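Long-range contacts in levoglucosan dehydrogenase (Pseudarthrobacter phenanthrenivorans, PDB 6A3F), which oxidises levoglucosan to 3-dehydrolevoglucosan with NAD(+) as the electron acceptor and works as a homotetramer: residues V26-G31 and V96-T101; D84-I89 and A110-E115; F151-T156 and F308-R313; I210-I215 and L388-I393; D265-T270 and S281-R286. All coordinates share one frame; numbering follows the deposited sequence.

Contact 1: V26-G31 and V96-T101; sequences VGLIGG and VVDIAT
Gly-27 and Val-97 pair in the parallel ladder that joins strands 23-30 and 96-100, two neighbouring strands of the Rossmann sheet. The buried stretch is tight and regular: Gly-27 N reaches Val-96 O at 2.8 Å, Gly-27 O takes Asp-98 N, and Ile-29 N binds Asp-98 O at 2.8 Å, all nearly straight. On one face Val-26 and Val-96 lie side by side, and Leu-28 CD1 settles against the carboxylate carbon CG of Asp-98 at 3.5 Å. On the other, Ile-29 CD1 meets Val-97 CG1 at 3.8 Å.

Toward the C-terminal end the bonding is less regular and the residues are more exposed. The bond from Ala-100 N to Ile-29 O is 3.0 Å long and bends to 152°. The partly exposed end begins at Gly-30, and Gly-31 and Thr-101 leave the ladder toward the NADH site, to which Thr-101 belongs. Yet one carbon pair here is tighter than usual, Ala-100 CB lying 3.5 Å from Gly-31 CA. Ile-29 CG2 and Thr-101 CG2 still run alongside each other.

Asp-98 is the one acidic side chain in this mostly apolar pairing. Its OD2 is hydrogen-bonded by Tyr-42 and His-38 of helix 35-48, consistent with a buried carboxylate whose charge is probably steadied by these two partners.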
# COMPACT_ATOMS: atom_id res chain seq x y z
N VAL B 26 42.54 -3.16 -4.47
CA VAL B 26 41.56 -4.24 -4.40
C VAL B 26 41.79 -5.21 -5.55
O VAL B 26 41.86 -4.79 -6.72
CB VAL B 26 40.11 -3.71 -4.48
CG1 VAL B 26 39.10 -4.84 -4.48
CG2 VAL B 26 39.83 -2.71 -3.38
N GLY B 27 41.82 -6.49 -5.18
CA GLY B 27 41.66 -7.58 -6.10
C GLY B 27 40.28 -8.22 -5.99
O GLY B 27 39.95 -8.74 -4.94
N LEU B 28 39.48 -8.13 -7.04
CA LEU B 28 38.16 -8.78 -7.12
C LEU B 28 38.31 -10.13 -7.83
O LEU B 28 38.84 -10.20 -8.93
CB LEU B 28 37.24 -7.84 -7.90
CG LEU B 28 35.84 -8.35 -8.26
CD1 LEU B 28 35.06 -8.66 -7.01
CD2 LEU B 28 35.09 -7.34 -9.10
N ILE B 29 37.84 -11.18 -7.20
CA ILE B 29 37.88 -12.52 -7.78
C ILE B 29 36.45 -12.91 -8.12
O ILE B 29 35.63 -13.07 -7.19
CB ILE B 29 38.54 -13.52 -6.80
CG1 ILE B 29 39.95 -13.05 -6.42
CG2 ILE B 29 38.53 -14.93 -7.36
CD1 ILE B 29 40.58 -13.83 -5.29
N GLY B 30 36.16 -13.01 -9.43
CA GLY B 30 34.88 -13.51 -9.94
C GLY B 30 33.79 -12.43 -9.85
O GLY B 30 34.03 -11.30 -10.15
N GLY B 31 32.59 -12.80 -9.44
CA GLY B 31 31.53 -11.82 -9.27
C GLY B 31 30.42 -11.97 -10.28
O GLY B 31 29.35 -11.43 -10.04
N VAL B 96 43.54 -5.68 -0.40
CA VAL B 96 42.17 -6.15 -0.15
C VAL B 96 41.80 -7.20 -1.19
O VAL B 96 41.93 -6.96 -2.39
CB VAL B 96 41.17 -4.98 -0.20
CG1 VAL B 96 39.75 -5.48 -0.05
CG2 VAL B 96 41.47 -3.91 0.86
N VAL B 97 41.27 -8.32 -0.72
CA VAL B 97 40.72 -9.33 -1.60
C VAL B 97 39.20 -9.40 -1.43
O VAL B 97 38.70 -9.55 -0.31
CB VAL B 97 41.37 -10.68 -1.30
CG1 VAL B 97 40.78 -11.80 -2.12
CG2 VAL B 97 42.87 -10.57 -1.51
N ASP B 98 38.53 -9.21 -2.57
CA ASP B 98 37.06 -9.31 -2.70
C ASP B 98 36.74 -10.66 -3.34
O ASP B 98 36.98 -10.85 -4.53
CB ASP B 98 36.50 -8.16 -3.54
CG ASP B 98 34.97 -8.09 -3.55
OD1 ASP B 98 34.33 -9.16 -3.37
OD2 ASP B 98 34.42 -6.97 -3.75
N ILE B 99 36.17 -11.56 -2.54
CA ILE B 99 35.84 -12.90 -2.97
C ILE B 99 34.35 -12.95 -3.35
O ILE B 99 33.45 -12.97 -2.47
CB ILE B 99 36.16 -13.96 -1.90
CG1 ILE B 99 37.56 -13.83 -1.30
CG2 ILE B 99 35.93 -15.35 -2.51
CD1 ILE B 99 37.82 -14.80 -0.20
N ALA B 100 34.08 -13.05 -4.66
CA ALA B 100 32.74 -13.04 -5.16
C ALA B 100 32.50 -14.28 -6.04
O ALA B 100 31.75 -14.23 -6.98
CB ALA B 100 32.50 -11.78 -5.92
N THR B 101 33.16 -15.37 -5.73
CA THR B 101 32.91 -16.62 -6.45
C THR B 101 31.70 -17.34 -5.84
O THR B 101 31.26 -17.06 -4.69
CB THR B 101 34.12 -17.56 -6.30
OG1 THR B 101 34.20 -17.96 -4.93
CG2 THR B 101 35.46 -16.94 -6.67

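Contact 2: D84-I89 and A110-E115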
# COMPACT_ATOMS: atom_id res chain seq x y z
N ASP B 84 44.47 -16.34 -12.77
CA ASP B 84 45.04 -17.07 -11.66
C ASP B 84 44.86 -16.25 -10.39
O ASP B 84 45.59 -15.31 -10.13
CB ASP B 84 46.52 -17.32 -11.91
CG ASP B 84 47.18 -18.05 -10.77
OD1 ASP B 84 46.48 -18.77 -10.00
OD2 ASP B 84 48.42 -17.91 -10.65
N TRP B 85 43.90 -16.65 -9.59
CA TRP B 85 43.59 -15.92 -8.37
C TRP B 85 44.76 -15.98 -7.39
O TRP B 85 45.00 -15.02 -6.65
CB TRP B 85 42.27 -16.43 -7.77
CG TRP B 85 42.24 -17.84 -7.25
CD1 TRP B 85 41.58 -18.88 -7.85
CD2 TRP B 85 42.78 -18.37 -6.01
NE1 TRP B 85 41.68 -20.01 -7.08
CE2 TRP B 85 42.43 -19.74 -5.96
CE3 TRP B 85 43.50 -17.84 -4.94
CZ2 TRP B 85 42.80 -20.58 -4.91
CZ3 TRP B 85 43.87 -18.66 -3.89
CH2 TRP B 85 43.54 -20.02 -3.89
N ARG B 86 45.55 -17.07 -7.38
CA ARG B 86 46.70 -17.14 -6.46
C ARG B 86 47.65 -15.96 -6.70
O ARG B 86 48.27 -15.50 -5.76
CB ARG B 86 47.47 -18.46 -6.60
CG ARG B 86 46.64 -19.70 -6.27
CD ARG B 86 47.46 -20.85 -5.70
NE ARG B 86 48.00 -20.54 -4.38
CZ ARG B 86 47.47 -20.94 -3.22
NH1 ARG B 86 46.49 -21.83 -3.21
NH2 ARG B 86 47.90 -20.42 -2.08
N SER B 87 47.76 -15.47 -7.95
CA SER B 87 48.69 -14.38 -8.29
C SER B 87 48.31 -13.08 -7.57
O SER B 87 49.16 -12.21 -7.29
CB SER B 87 48.76 -14.15 -9.77
OG SER B 87 47.56 -13.58 -10.25
N ILE B 88 47.02 -12.96 -7.30
CA ILE B 88 46.51 -11.83 -6.54
C ILE B 88 46.91 -12.00 -5.07
O ILE B 88 47.44 -11.06 -4.48
CB ILE B 88 44.97 -11.67 -6.69
CG1 ILE B 88 44.57 -11.30 -8.12
CG2 ILE B 88 44.48 -10.64 -5.70
CD1 ILE B 88 43.07 -11.35 -8.41
N ILE B 89 46.63 -13.18 -4.51
CA ILE B 89 46.96 -13.51 -3.11
C ILE B 89 48.47 -13.29 -2.91
O ILE B 89 48.88 -12.80 -1.86
CB ILE B 89 46.53 -14.97 -2.77
CG1 ILE B 89 45.01 -15.23 -2.78
CG2 ILE B 89 47.16 -15.45 -1.46
CD1 ILE B 89 44.10 -14.02 -2.73
N ALA B 110 39.96 -17.63 0.80
CA ALA B 110 40.01 -16.77 1.95
C ALA B 110 41.18 -17.17 2.86
O ALA B 110 41.87 -16.31 3.42
CB ALA B 110 38.72 -16.84 2.72
N ILE B 111 41.37 -18.47 3.03
CA ILE B 111 42.41 -18.93 3.95
C ILE B 111 43.79 -18.53 3.40
O ILE B 111 44.61 -18.07 4.17
CB ILE B 111 42.27 -20.44 4.22
CG1 ILE B 111 41.01 -20.69 5.06
CG2 ILE B 111 43.53 -21.00 4.89
CD1 ILE B 111 40.51 -22.11 5.01
N ALA B 112 43.98 -18.65 2.08
CA ALA B 112 45.19 -18.22 1.40
C ALA B 112 45.40 -16.71 1.55
O ALA B 112 46.52 -16.25 1.89
CB ALA B 112 45.17 -18.66 -0.04
N ALA B 113 44.33 -15.91 1.34
CA ALA B 113 44.39 -14.46 1.58
C ALA B 113 44.69 -14.13 3.05
O ALA B 113 45.46 -13.22 3.35
CB ALA B 113 43.08 -13.83 1.16
N ALA B 114 44.06 -14.81 3.99
CA ALA B 114 44.34 -14.57 5.41
C ALA B 114 45.84 -14.82 5.71
O ALA B 114 46.48 -14.04 6.40
CB ALA B 114 43.48 -15.46 6.28
N GLU B 115 46.38 -15.87 5.14
CA GLU B 115 47.80 -16.24 5.43
C GLU B 115 48.73 -15.22 4.75
O GLU B 115 49.81 -15.00 5.23
CB GLU B 115 48.07 -17.69 5.02
CG GLU B 115 47.53 -18.73 6.00
CD GLU B 115 47.54 -20.15 5.45
OE1 GLU B 115 48.03 -20.33 4.31
OE2 GLU B 115 47.06 -21.07 6.15
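Ile-89 lays its CG2 methyl over the backbone of Ala-112, 3.5 Å from Ala-112 O and 4.0 Å from Ala-112 CB. Its other arm, CD1, reaches the CB of Ala-113 at 4.0 Å. CG1 is anti to the carbonyl carbon (chi1 -66°), which leaves CG2 anti to the backbone N, and a nearly eclipsed chi2 of -17° turns CD1 to Ala-113. One isoleucine thus straddles two consecutive alanines whose small side chains let it come in close.

Around the same Ala-112 methyl two larger groups gather. The six-membered ring of Trp-85 brings its CZ3 corner to 4.1 Å from Ala-112 CB, so the methyl sits at the ring edge, near its plane. Arg-86, bent at chi3, folds back beside the indole: its CG lies over one face of the Trp-85 ring, near the rim, and its NH2 comes within 3.8 Å of Ala-112 CB. No hydrogen bond crosses between the two segments; the contact is packing, buried at Ile-89 and Ala-113 and opening to solvent at Arg-86. The short helix begins at the N-cap Asp-84, whose OD1 takes a weak bond from Arg-86 N, while Asp-84 O accepts from both N and OG of Ser-87.

Trp-85 also touches Glu-108 and Ile-109 on helix 106-115. Segments 85-89 and 110-115, their axes at 24°, belong to helices that flank strand 96-100 in sequence and pack here as neighbouring helices of a Rossmann alpha/beta domain.

Contact 3: F151-T156 and F308-R313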
# COMPACT_ATOMS: atom_id res chain seq x y z
N PHE B 151 26.64 -9.59 3.87
CA PHE B 151 25.20 -9.48 4.18
C PHE B 151 24.82 -7.98 4.01
O PHE B 151 24.55 -7.22 4.97
CB PHE B 151 24.89 -10.05 5.57
CG PHE B 151 25.01 -11.55 5.69
CD1 PHE B 151 24.33 -12.38 4.81
CD2 PHE B 151 25.84 -12.12 6.64
CE1 PHE B 151 24.43 -13.76 4.92
CE2 PHE B 151 25.96 -13.50 6.74
CZ PHE B 151 25.27 -14.31 5.86
N ASN B 152 24.83 -7.55 2.77
CA ASN B 152 24.77 -6.15 2.41
C ASN B 152 23.40 -5.55 2.77
O ASN B 152 23.31 -4.31 2.99
CB ASN B 152 25.09 -5.96 0.93
CG ASN B 152 24.07 -6.64 0.06
OD1 ASN B 152 24.02 -7.87 0.07
ND2 ASN B 152 23.20 -5.85 -0.59
N TYR B 153 22.35 -6.37 2.84
CA TYR B 153 21.02 -5.86 3.02
C TYR B 153 20.84 -5.30 4.42
O TYR B 153 19.96 -4.45 4.61
CB TYR B 153 19.94 -6.90 2.74
CG TYR B 153 19.81 -7.29 1.29
CD1 TYR B 153 19.41 -6.37 0.33
CD2 TYR B 153 20.17 -8.57 0.88
CE1 TYR B 153 19.28 -6.74 -0.99
CE2 TYR B 153 20.07 -8.94 -0.45
CZ TYR B 153 19.58 -8.03 -1.38
OH TYR B 153 19.44 -8.38 -2.70
N ARG B 154 21.68 -5.67 5.39
CA ARG B 154 21.52 -5.05 6.71
C ARG B 154 21.97 -3.57 6.69
O ARG B 154 21.67 -2.87 7.67
CB ARG B 154 22.24 -5.87 7.78
CG ARG B 154 23.74 -5.69 7.80
CD ARG B 154 24.40 -5.69 9.18
NE ARG B 154 24.46 -7.02 9.81
CZ ARG B 154 25.17 -7.30 10.92
NH1 ARG B 154 25.87 -6.35 11.50
NH2 ARG B 154 25.13 -8.50 11.45
N ARG B 155 22.67 -3.11 5.65
CA ARG B 155 23.10 -1.76 5.52
C ARG B 155 22.11 -0.96 4.63
O ARG B 155 22.42 0.14 4.22
CB ARG B 155 24.54 -1.68 5.01
CG ARG B 155 25.55 -1.89 6.15
CD ARG B 155 26.99 -2.04 5.73
NE ARG B 155 27.86 -1.83 6.89
CZ ARG B 155 28.18 -2.73 7.81
NH1 ARG B 155 27.73 -3.97 7.76
NH2 ARG B 155 28.99 -2.35 8.81
N THR B 156 20.94 -1.51 4.31
CA THR B 156 19.83 -0.69 3.86
C THR B 156 19.52 0.33 4.97
O THR B 156 19.33 -0.07 6.11
CB THR B 156 18.56 -1.51 3.57
OG1 THR B 156 18.79 -2.63 2.69
CG2 THR B 156 17.45 -0.67 2.97
N PHE B 308 9.37 -4.10 7.71
CA PHE B 308 10.24 -3.70 6.62
C PHE B 308 9.96 -4.61 5.43
O PHE B 308 9.66 -5.79 5.62
CB PHE B 308 11.72 -3.84 6.98
CG PHE B 308 12.70 -3.63 5.85
CD1 PHE B 308 12.90 -2.36 5.31
CD2 PHE B 308 13.46 -4.67 5.36
CE1 PHE B 308 13.77 -2.17 4.25
CE2 PHE B 308 14.37 -4.46 4.34
CZ PHE B 308 14.54 -3.21 3.80
N ASN B 309 10.09 -4.04 4.23
CA ASN B 309 9.92 -4.71 2.93
C ASN B 309 10.96 -4.14 1.95
O ASN B 309 10.86 -2.99 1.51
CB ASN B 309 8.50 -4.56 2.38
CG ASN B 309 8.32 -4.94 0.93
OD1 ASN B 309 9.16 -5.67 0.38
ND2 ASN B 309 7.17 -4.59 0.33
N TYR B 310 11.98 -4.94 1.63
CA TYR B 310 13.05 -4.52 0.75
C TYR B 310 12.53 -4.16 -0.66
O TYR B 310 13.16 -3.36 -1.35
CB TYR B 310 14.18 -5.56 0.64
CG TYR B 310 15.31 -5.03 -0.18
CD1 TYR B 310 16.32 -4.27 0.39
CD2 TYR B 310 15.38 -5.26 -1.55
CE1 TYR B 310 17.33 -3.72 -0.37
CE2 TYR B 310 16.34 -4.65 -2.34
CZ TYR B 310 17.34 -3.91 -1.74
OH TYR B 310 18.32 -3.38 -2.49
N GLU B 311 11.43 -4.72 -1.13
CA GLU B 311 10.91 -4.29 -2.45
C GLU B 311 10.52 -2.79 -2.41
O GLU B 311 10.39 -2.15 -3.50
CB GLU B 311 9.73 -5.13 -2.88
CG GLU B 311 10.14 -6.59 -3.12
CD GLU B 311 9.14 -7.49 -3.85
OE1 GLU B 311 7.93 -7.26 -3.68
OE2 GLU B 311 9.59 -8.40 -4.63
N ARG B 312 10.28 -2.27 -1.20
CA ARG B 312 10.06 -0.84 -0.93
C ARG B 312 11.10 -0.34 0.10
O ARG B 312 10.77 0.17 1.21
CB ARG B 312 8.63 -0.67 -0.44
CG ARG B 312 7.55 -0.84 -1.49
CD ARG B 312 6.16 -0.82 -0.89
NE ARG B 312 5.21 -1.00 -2.00
CZ ARG B 312 3.92 -1.16 -1.82
NH1 ARG B 312 3.46 -1.42 -0.60
NH2 ARG B 312 3.07 -1.11 -2.84
N ARG B 313 12.35 -0.49 -0.27
CA ARG B 313 13.45 -0.39 0.71
C ARG B 313 13.64 1.03 1.29
O ARG B 313 14.25 1.14 2.35
CB ARG B 313 14.79 -0.81 0.10
CG ARG B 313 15.37 0.12 -0.95
CD ARG B 313 16.27 -0.60 -1.92
NE ARG B 313 15.44 -1.48 -2.73
CZ ARG B 313 14.57 -1.03 -3.63
NH1 ARG B 313 14.75 0.16 -4.19
NH2 ARG B 313 13.58 -1.83 -4.03
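Tyr-310 extends its ring with CG anti to the backbone N (chi1 -175°), while Tyr-153 turns its own with CG anti to the carbonyl carbon (chi1 -69°), and the two rings meet in a T-shaped stack. The CD1-CE1 edge of Tyr-153 points at one face of Tyr-310, offset toward the rim, with Tyr-153 CD1 3.4 Å from Tyr-310 CE1. The planes stand at 74° and the ring centroids are 4.7 Å apart. Across the opposite face of Tyr-310 lies NE of Arg-313, 3.2 Å above the plane, so the phenol is sandwiched between an aromatic edge and an arginine of its own segment.

Thr-156 completes the meeting. Its OG1 lies at the edge of the Tyr-310 ring, 3.6 Å from CE1, and is occupied by a 2.9 Å hydrogen bond to Tyr-153 O, which also accepts from Thr-156 N. The two bonds on one carbonyl probably brace the turn that carries Tyr-153. The CG2 methyl of Thr-156, the other branch, lies 3.9 Å from Arg-313 CB and 4.0 Å from Phe-308 CZ.

Polar ends leave the contact for other partners: Tyr-310 OH bonds to Leu-351 O of a second subunit, Arg-313 NH2 makes a salt bridge to Asp-314 of that subunit, and Tyr-153 OH binds Asn-293 ND2. Tyr-153 also stacks edge-to-face with His-213. Tyr-153 and His-213 both bind levoglucosan, and the neighbouring Asn-152 binds NADH. Tyr-153 therefore lines the substrate site, probably where the nucleotide-binding and substrate-binding domains meet, and Tyr-310 probably supports it from behind, close to a subunit boundary.

Contact 4: I210-I215 and L388-I393; sequences IATHVI and LIDDAI
Ile-215 N gives its hydrogen to Ala-211 O at 2.8 Å, the helical bond that holds Ile-215 facing helix 380-399, where it does most of the work of the contact. Its CG2, anti to the backbone N, comes to 3.6 Å from Ile-389 CD1, and the two isoleucines slide past each other in opposite directions. Its CD1, at the end of the other branch, lies 3.6 Å from the carboxylate oxygen OD1 of Asp-390 and also touches CG2 of Ile-389 and, more distantly, CD1 of Ile-393.

Asp-390 sends its carboxylate between the helices, crossing the side chain of Thr-212 at about a right angle. The approach is through carbon rather than through the hydroxyl: Thr-212 CG2 is 3.2 Å from Asp-390 OD2, while Thr-212 OG1 is turned back to bond with Gly-208 O in its own helix. No hydrogen bond joins the two segments, and all the residues that meet are buried, so a carboxylate shares this interface with methyl groups. Leu-207 touches Asp-390 and Ile-393 as well, and Phe-225 of strand 225-233 closes against both Ile-215 and Ile-389.

The axes of 210-215 and 388-393 cross at 119° and come within 11.2 Å, a separation bridged by branched side chains. The far side of helix 206-221 carries His-213, which binds levoglucosan. Helix 380-399 thus packs behind the helix that lines the substrate site, in the manner of the helical layer covering one face of the open sheet in the C-terminal domain of Gfo/Idh/MocA enzymes.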
# COMPACT_ATOMS: atom_id res chain seq x y z
N ILE B 210 19.37 -17.35 0.42
CA ILE B 210 18.48 -16.20 0.76
C ILE B 210 18.07 -16.24 2.23
O ILE B 210 17.98 -15.18 2.86
CB ILE B 210 17.30 -16.06 -0.20
CG1 ILE B 210 16.51 -17.35 -0.39
CG2 ILE B 210 17.79 -15.45 -1.52
CD1 ILE B 210 15.23 -17.21 -1.22
N ALA B 211 17.88 -17.40 2.83
CA ALA B 211 17.54 -17.32 4.26
C ALA B 211 18.68 -16.73 5.09
O ALA B 211 18.41 -16.10 6.12
CB ALA B 211 17.13 -18.68 4.77
N THR B 212 19.95 -16.93 4.69
CA THR B 212 21.07 -16.39 5.46
C THR B 212 20.97 -14.86 5.57
O THR B 212 21.38 -14.30 6.59
CB THR B 212 22.41 -16.83 4.87
OG1 THR B 212 22.36 -16.45 3.50
CG2 THR B 212 22.66 -18.33 4.98
N HIS B 213 20.46 -14.18 4.53
CA HIS B 213 20.27 -12.71 4.61
C HIS B 213 19.31 -12.36 5.76
O HIS B 213 19.52 -11.40 6.54
CB HIS B 213 19.76 -12.17 3.27
CG HIS B 213 20.77 -12.11 2.18
ND1 HIS B 213 21.89 -11.39 2.29
CD2 HIS B 213 20.77 -12.64 0.91
CE1 HIS B 213 22.59 -11.49 1.16
NE2 HIS B 213 21.92 -12.26 0.29
N VAL B 214 18.24 -13.13 5.87
CA VAL B 214 17.22 -12.92 6.90
C VAL B 214 17.78 -13.29 8.27
O VAL B 214 17.50 -12.60 9.25
CB VAL B 214 15.92 -13.67 6.60
CG1 VAL B 214 14.85 -13.42 7.67
CG2 VAL B 214 15.41 -13.26 5.23
N ILE B 215 18.52 -14.39 8.35
CA ILE B 215 19.14 -14.81 9.62
C ILE B 215 20.11 -13.74 10.12
O ILE B 215 20.07 -13.40 11.32
CB ILE B 215 19.83 -16.19 9.46
CG1 ILE B 215 18.76 -17.26 9.22
CG2 ILE B 215 20.71 -16.53 10.63
CD1 ILE B 215 19.32 -18.55 8.70
N LEU B 388 26.59 -22.09 11.29
CA LEU B 388 26.24 -22.99 12.42
C LEU B 388 24.72 -23.04 12.55
O LEU B 388 24.15 -24.11 12.78
CB LEU B 388 26.87 -22.54 13.74
CG LEU B 388 28.38 -22.73 13.88
CD1 LEU B 388 28.89 -22.11 15.16
CD2 LEU B 388 28.77 -24.21 13.82
N ILE B 389 24.06 -21.90 12.30
CA ILE B 389 22.60 -21.89 12.34
C ILE B 389 22.06 -22.72 11.19
O ILE B 389 21.15 -23.50 11.41
CB ILE B 389 22.04 -20.46 12.27
CG1 ILE B 389 22.29 -19.71 13.59
CG2 ILE B 389 20.58 -20.50 11.90
CD1 ILE B 389 22.27 -18.20 13.43
N ASP B 390 22.64 -22.56 10.00
CA ASP B 390 22.23 -23.36 8.83
C ASP B 390 22.38 -24.85 9.10
O ASP B 390 21.50 -25.65 8.76
CB ASP B 390 23.05 -22.99 7.61
CG ASP B 390 22.62 -21.68 6.95
OD1 ASP B 390 21.81 -20.95 7.56
OD2 ASP B 390 23.10 -21.42 5.79
N ASP B 391 23.52 -25.24 9.66
CA ASP B 391 23.73 -26.69 9.93
C ASP B 391 22.67 -27.23 10.91
O ASP B 391 22.18 -28.35 10.73
CB ASP B 391 25.11 -26.94 10.50
CG ASP B 391 26.19 -26.90 9.42
OD1 ASP B 391 25.87 -26.92 8.22
OD2 ASP B 391 27.34 -26.89 9.82
N ALA B 392 22.29 -26.42 11.89
CA ALA B 392 21.27 -26.78 12.86
C ALA B 392 19.90 -26.91 12.20
O ALA B 392 19.12 -27.80 12.52
CB ALA B 392 21.26 -25.81 14.01
N ILE B 393 19.61 -26.05 11.25
CA ILE B 393 18.33 -26.09 10.54
C ILE B 393 18.22 -27.39 9.74
O ILE B 393 17.20 -28.08 9.74
CB ILE B 393 18.20 -24.81 9.69
CG1 ILE B 393 17.88 -23.61 10.59
CG2 ILE B 393 17.17 -25.04 8.61
CD1 ILE B 393 17.86 -22.26 9.87

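Contact 5: D265-T270 and S281-R286; sequences DDEVMT and SVEATR
Val-268 and Ala-284 form a hydrogen-bonded pair of the antiparallel hairpin 267-274/279-285, each amide reaching the other's carbonyl: Val-268 N to Ala-284 O and Ala-284 N to Val-268 O, both 2.9 Å. Thr-270 and Val-282 repeat the pattern, and Asp-266 O takes Arg-286 N at 3.0 Å where the strands end. At Asp-266 and Glu-267 the chain makes a classic beta bulge, both residues facing Ser-233 on the next strand.

On the Glu-267 face, Thr-285 lies alongside Glu-267 and its OG1 donates to Glu-267 OE1 at 3.0 Å, arriving from above the carboxylate plane. Glu-267 OE2 and Glu-283 OE2 stand 3.9 Å apart, their carboxylate planes nearly parallel at 8°; Glu-283 OE1 has Arg-178 as its salt-bridge partner. The opposite face, with Val-268, Thr-270, Val-282 and Ala-284, is mostly apolar.

A water joins the open end: it donates to Asp-265 O and to Asp-266 OD1 (2.6 Å) and accepts from Arg-286 NH1 (2.9 Å), which also bonds to Arg-196 O. Asp-265 OD1 and OD2 accept from the amides of Gly-205 and Leu-207, Asp-266 OD2 from those of Trp-235 and Ile-236. Arg-286 NH2 pairs with Asp-209, which binds levoglucosan. Arg-178 probably offsets the repulsion between the two glutamates, with Trp-235 NE1 and Ser-176 OG of a third subunit bonding to Glu-267, while Arg-286 probably helps to position Asp-209.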
# COMPACT_ATOMS: atom_id res chain seq x y z
N ASP B 265 17.14 -27.63 -1.09
CA ASP B 265 15.87 -27.09 -0.73
C ASP B 265 15.51 -25.90 -1.64
O ASP B 265 16.37 -25.07 -1.89
CB ASP B 265 15.97 -26.63 0.74
CG ASP B 265 17.04 -25.57 0.96
OD1 ASP B 265 18.24 -25.87 0.90
OD2 ASP B 265 16.70 -24.38 1.23
N ASP B 266 14.26 -25.86 -2.10
CA ASP B 266 13.63 -24.68 -2.74
C ASP B 266 13.03 -23.72 -1.68
O ASP B 266 12.82 -22.53 -1.96
CB ASP B 266 12.50 -25.09 -3.67
CG ASP B 266 13.01 -25.70 -4.99
OD1 ASP B 266 14.12 -25.34 -5.48
OD2 ASP B 266 12.23 -26.56 -5.49
N GLU B 267 12.85 -24.24 -0.47
CA GLU B 267 12.08 -23.54 0.56
C GLU B 267 12.48 -24.05 1.94
O GLU B 267 12.70 -25.27 2.11
CB GLU B 267 10.59 -23.75 0.33
CG GLU B 267 9.71 -22.99 1.33
CD GLU B 267 8.26 -22.85 0.90
OE1 GLU B 267 8.01 -22.81 -0.29
OE2 GLU B 267 7.36 -22.78 1.78
N VAL B 268 12.61 -23.10 2.89
CA VAL B 268 12.90 -23.42 4.25
C VAL B 268 11.92 -22.64 5.13
O VAL B 268 11.68 -21.46 4.90
CB VAL B 268 14.36 -23.11 4.63
CG1 VAL B 268 14.76 -21.67 4.36
CG2 VAL B 268 14.64 -23.48 6.08
N MET B 269 11.31 -23.30 6.10
CA MET B 269 10.74 -22.55 7.22
C MET B 269 11.31 -23.08 8.53
O MET B 269 11.54 -24.29 8.68
CB MET B 269 9.21 -22.58 7.22
CG MET B 269 8.55 -23.89 7.55
SD MET B 269 6.71 -23.88 7.49
CE MET B 269 6.42 -25.65 7.35
N THR B 270 11.55 -22.17 9.47
CA THR B 270 12.10 -22.59 10.75
C THR B 270 11.48 -21.72 11.84
O THR B 270 11.41 -20.48 11.66
CB THR B 270 13.63 -22.53 10.75
OG1 THR B 270 14.08 -23.11 11.98
CG2 THR B 270 14.19 -21.13 10.61
N SER B 281 10.41 -16.74 13.65
CA SER B 281 10.35 -17.68 12.54
C SER B 281 10.91 -16.98 11.30
O SER B 281 10.86 -15.75 11.23
CB SER B 281 8.96 -18.26 12.33
OG SER B 281 8.03 -17.34 11.78
N VAL B 282 11.57 -17.77 10.46
CA VAL B 282 12.16 -17.35 9.18
C VAL B 282 11.63 -18.29 8.08
O VAL B 282 11.55 -19.53 8.27
CB VAL B 282 13.70 -17.34 9.23
CG1 VAL B 282 14.29 -17.30 7.82
CG2 VAL B 282 14.24 -16.20 10.07
N GLU B 283 11.20 -17.71 6.96
CA GLU B 283 10.73 -18.50 5.83
C GLU B 283 11.39 -17.93 4.60
O GLU B 283 11.36 -16.67 4.39
CB GLU B 283 9.21 -18.46 5.69
CG GLU B 283 8.64 -19.23 4.53
CD GLU B 283 7.11 -19.31 4.57
OE1 GLU B 283 6.51 -19.34 5.72
OE2 GLU B 283 6.54 -19.32 3.45
N ALA B 284 11.91 -18.80 3.75
CA ALA B 284 12.48 -18.34 2.46
C ALA B 284 12.08 -19.34 1.37
O ALA B 284 11.95 -20.54 1.64
CB ALA B 284 13.98 -18.12 2.57
N THR B 285 11.86 -18.84 0.14
CA THR B 285 11.50 -19.69 -0.97
C THR B 285 11.96 -19.04 -2.29
O THR B 285 12.05 -17.81 -2.42
CB THR B 285 9.99 -19.97 -0.97
OG1 THR B 285 9.73 -21.02 -1.90
CG2 THR B 285 9.16 -18.75 -1.33
N ARG B 286 12.18 -19.93 -3.27
CA ARG B 286 12.38 -19.58 -4.65
C ARG B 286 11.10 -19.80 -5.47
O ARG B 286 11.12 -19.59 -6.70
CB ARG B 286 13.52 -20.45 -5.19
CG ARG B 286 14.87 -20.14 -4.60
CD ARG B 286 16.00 -21.04 -5.12
NE ARG B 286 17.28 -20.53 -4.70
CZ ARG B 286 18.42 -21.21 -4.73
NH1 ARG B 286 18.44 -22.51 -5.00
NH2 ARG B 286 19.56 -20.57 -4.52
O HOH W 1 16.45 -24.64 -4.66

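From the N terminus, contact 1 opens on strand 23-30 and contact 2 on helix 85-89 before contact 1 closes at 96-101; contact 2 then closes on helix 106-115, so the two cross and tie sheet to helices within the Rossmann domain, touching through Ile-29, Val-97 and Ile-99. Contact 3 opens at 151-156, after strand 147-149, and contact 4 at 210-215. Contact 5, a hairpin, opens and closes inside both loops. Contact 3 ends at 308-313 and contact 4 at 388-393, crossing each other and meeting at Phe-151, Tyr-153 and His-213. Contact 4's helix rests on the sheet of contact 5 through Ile-210, Ala-211 and Val-214.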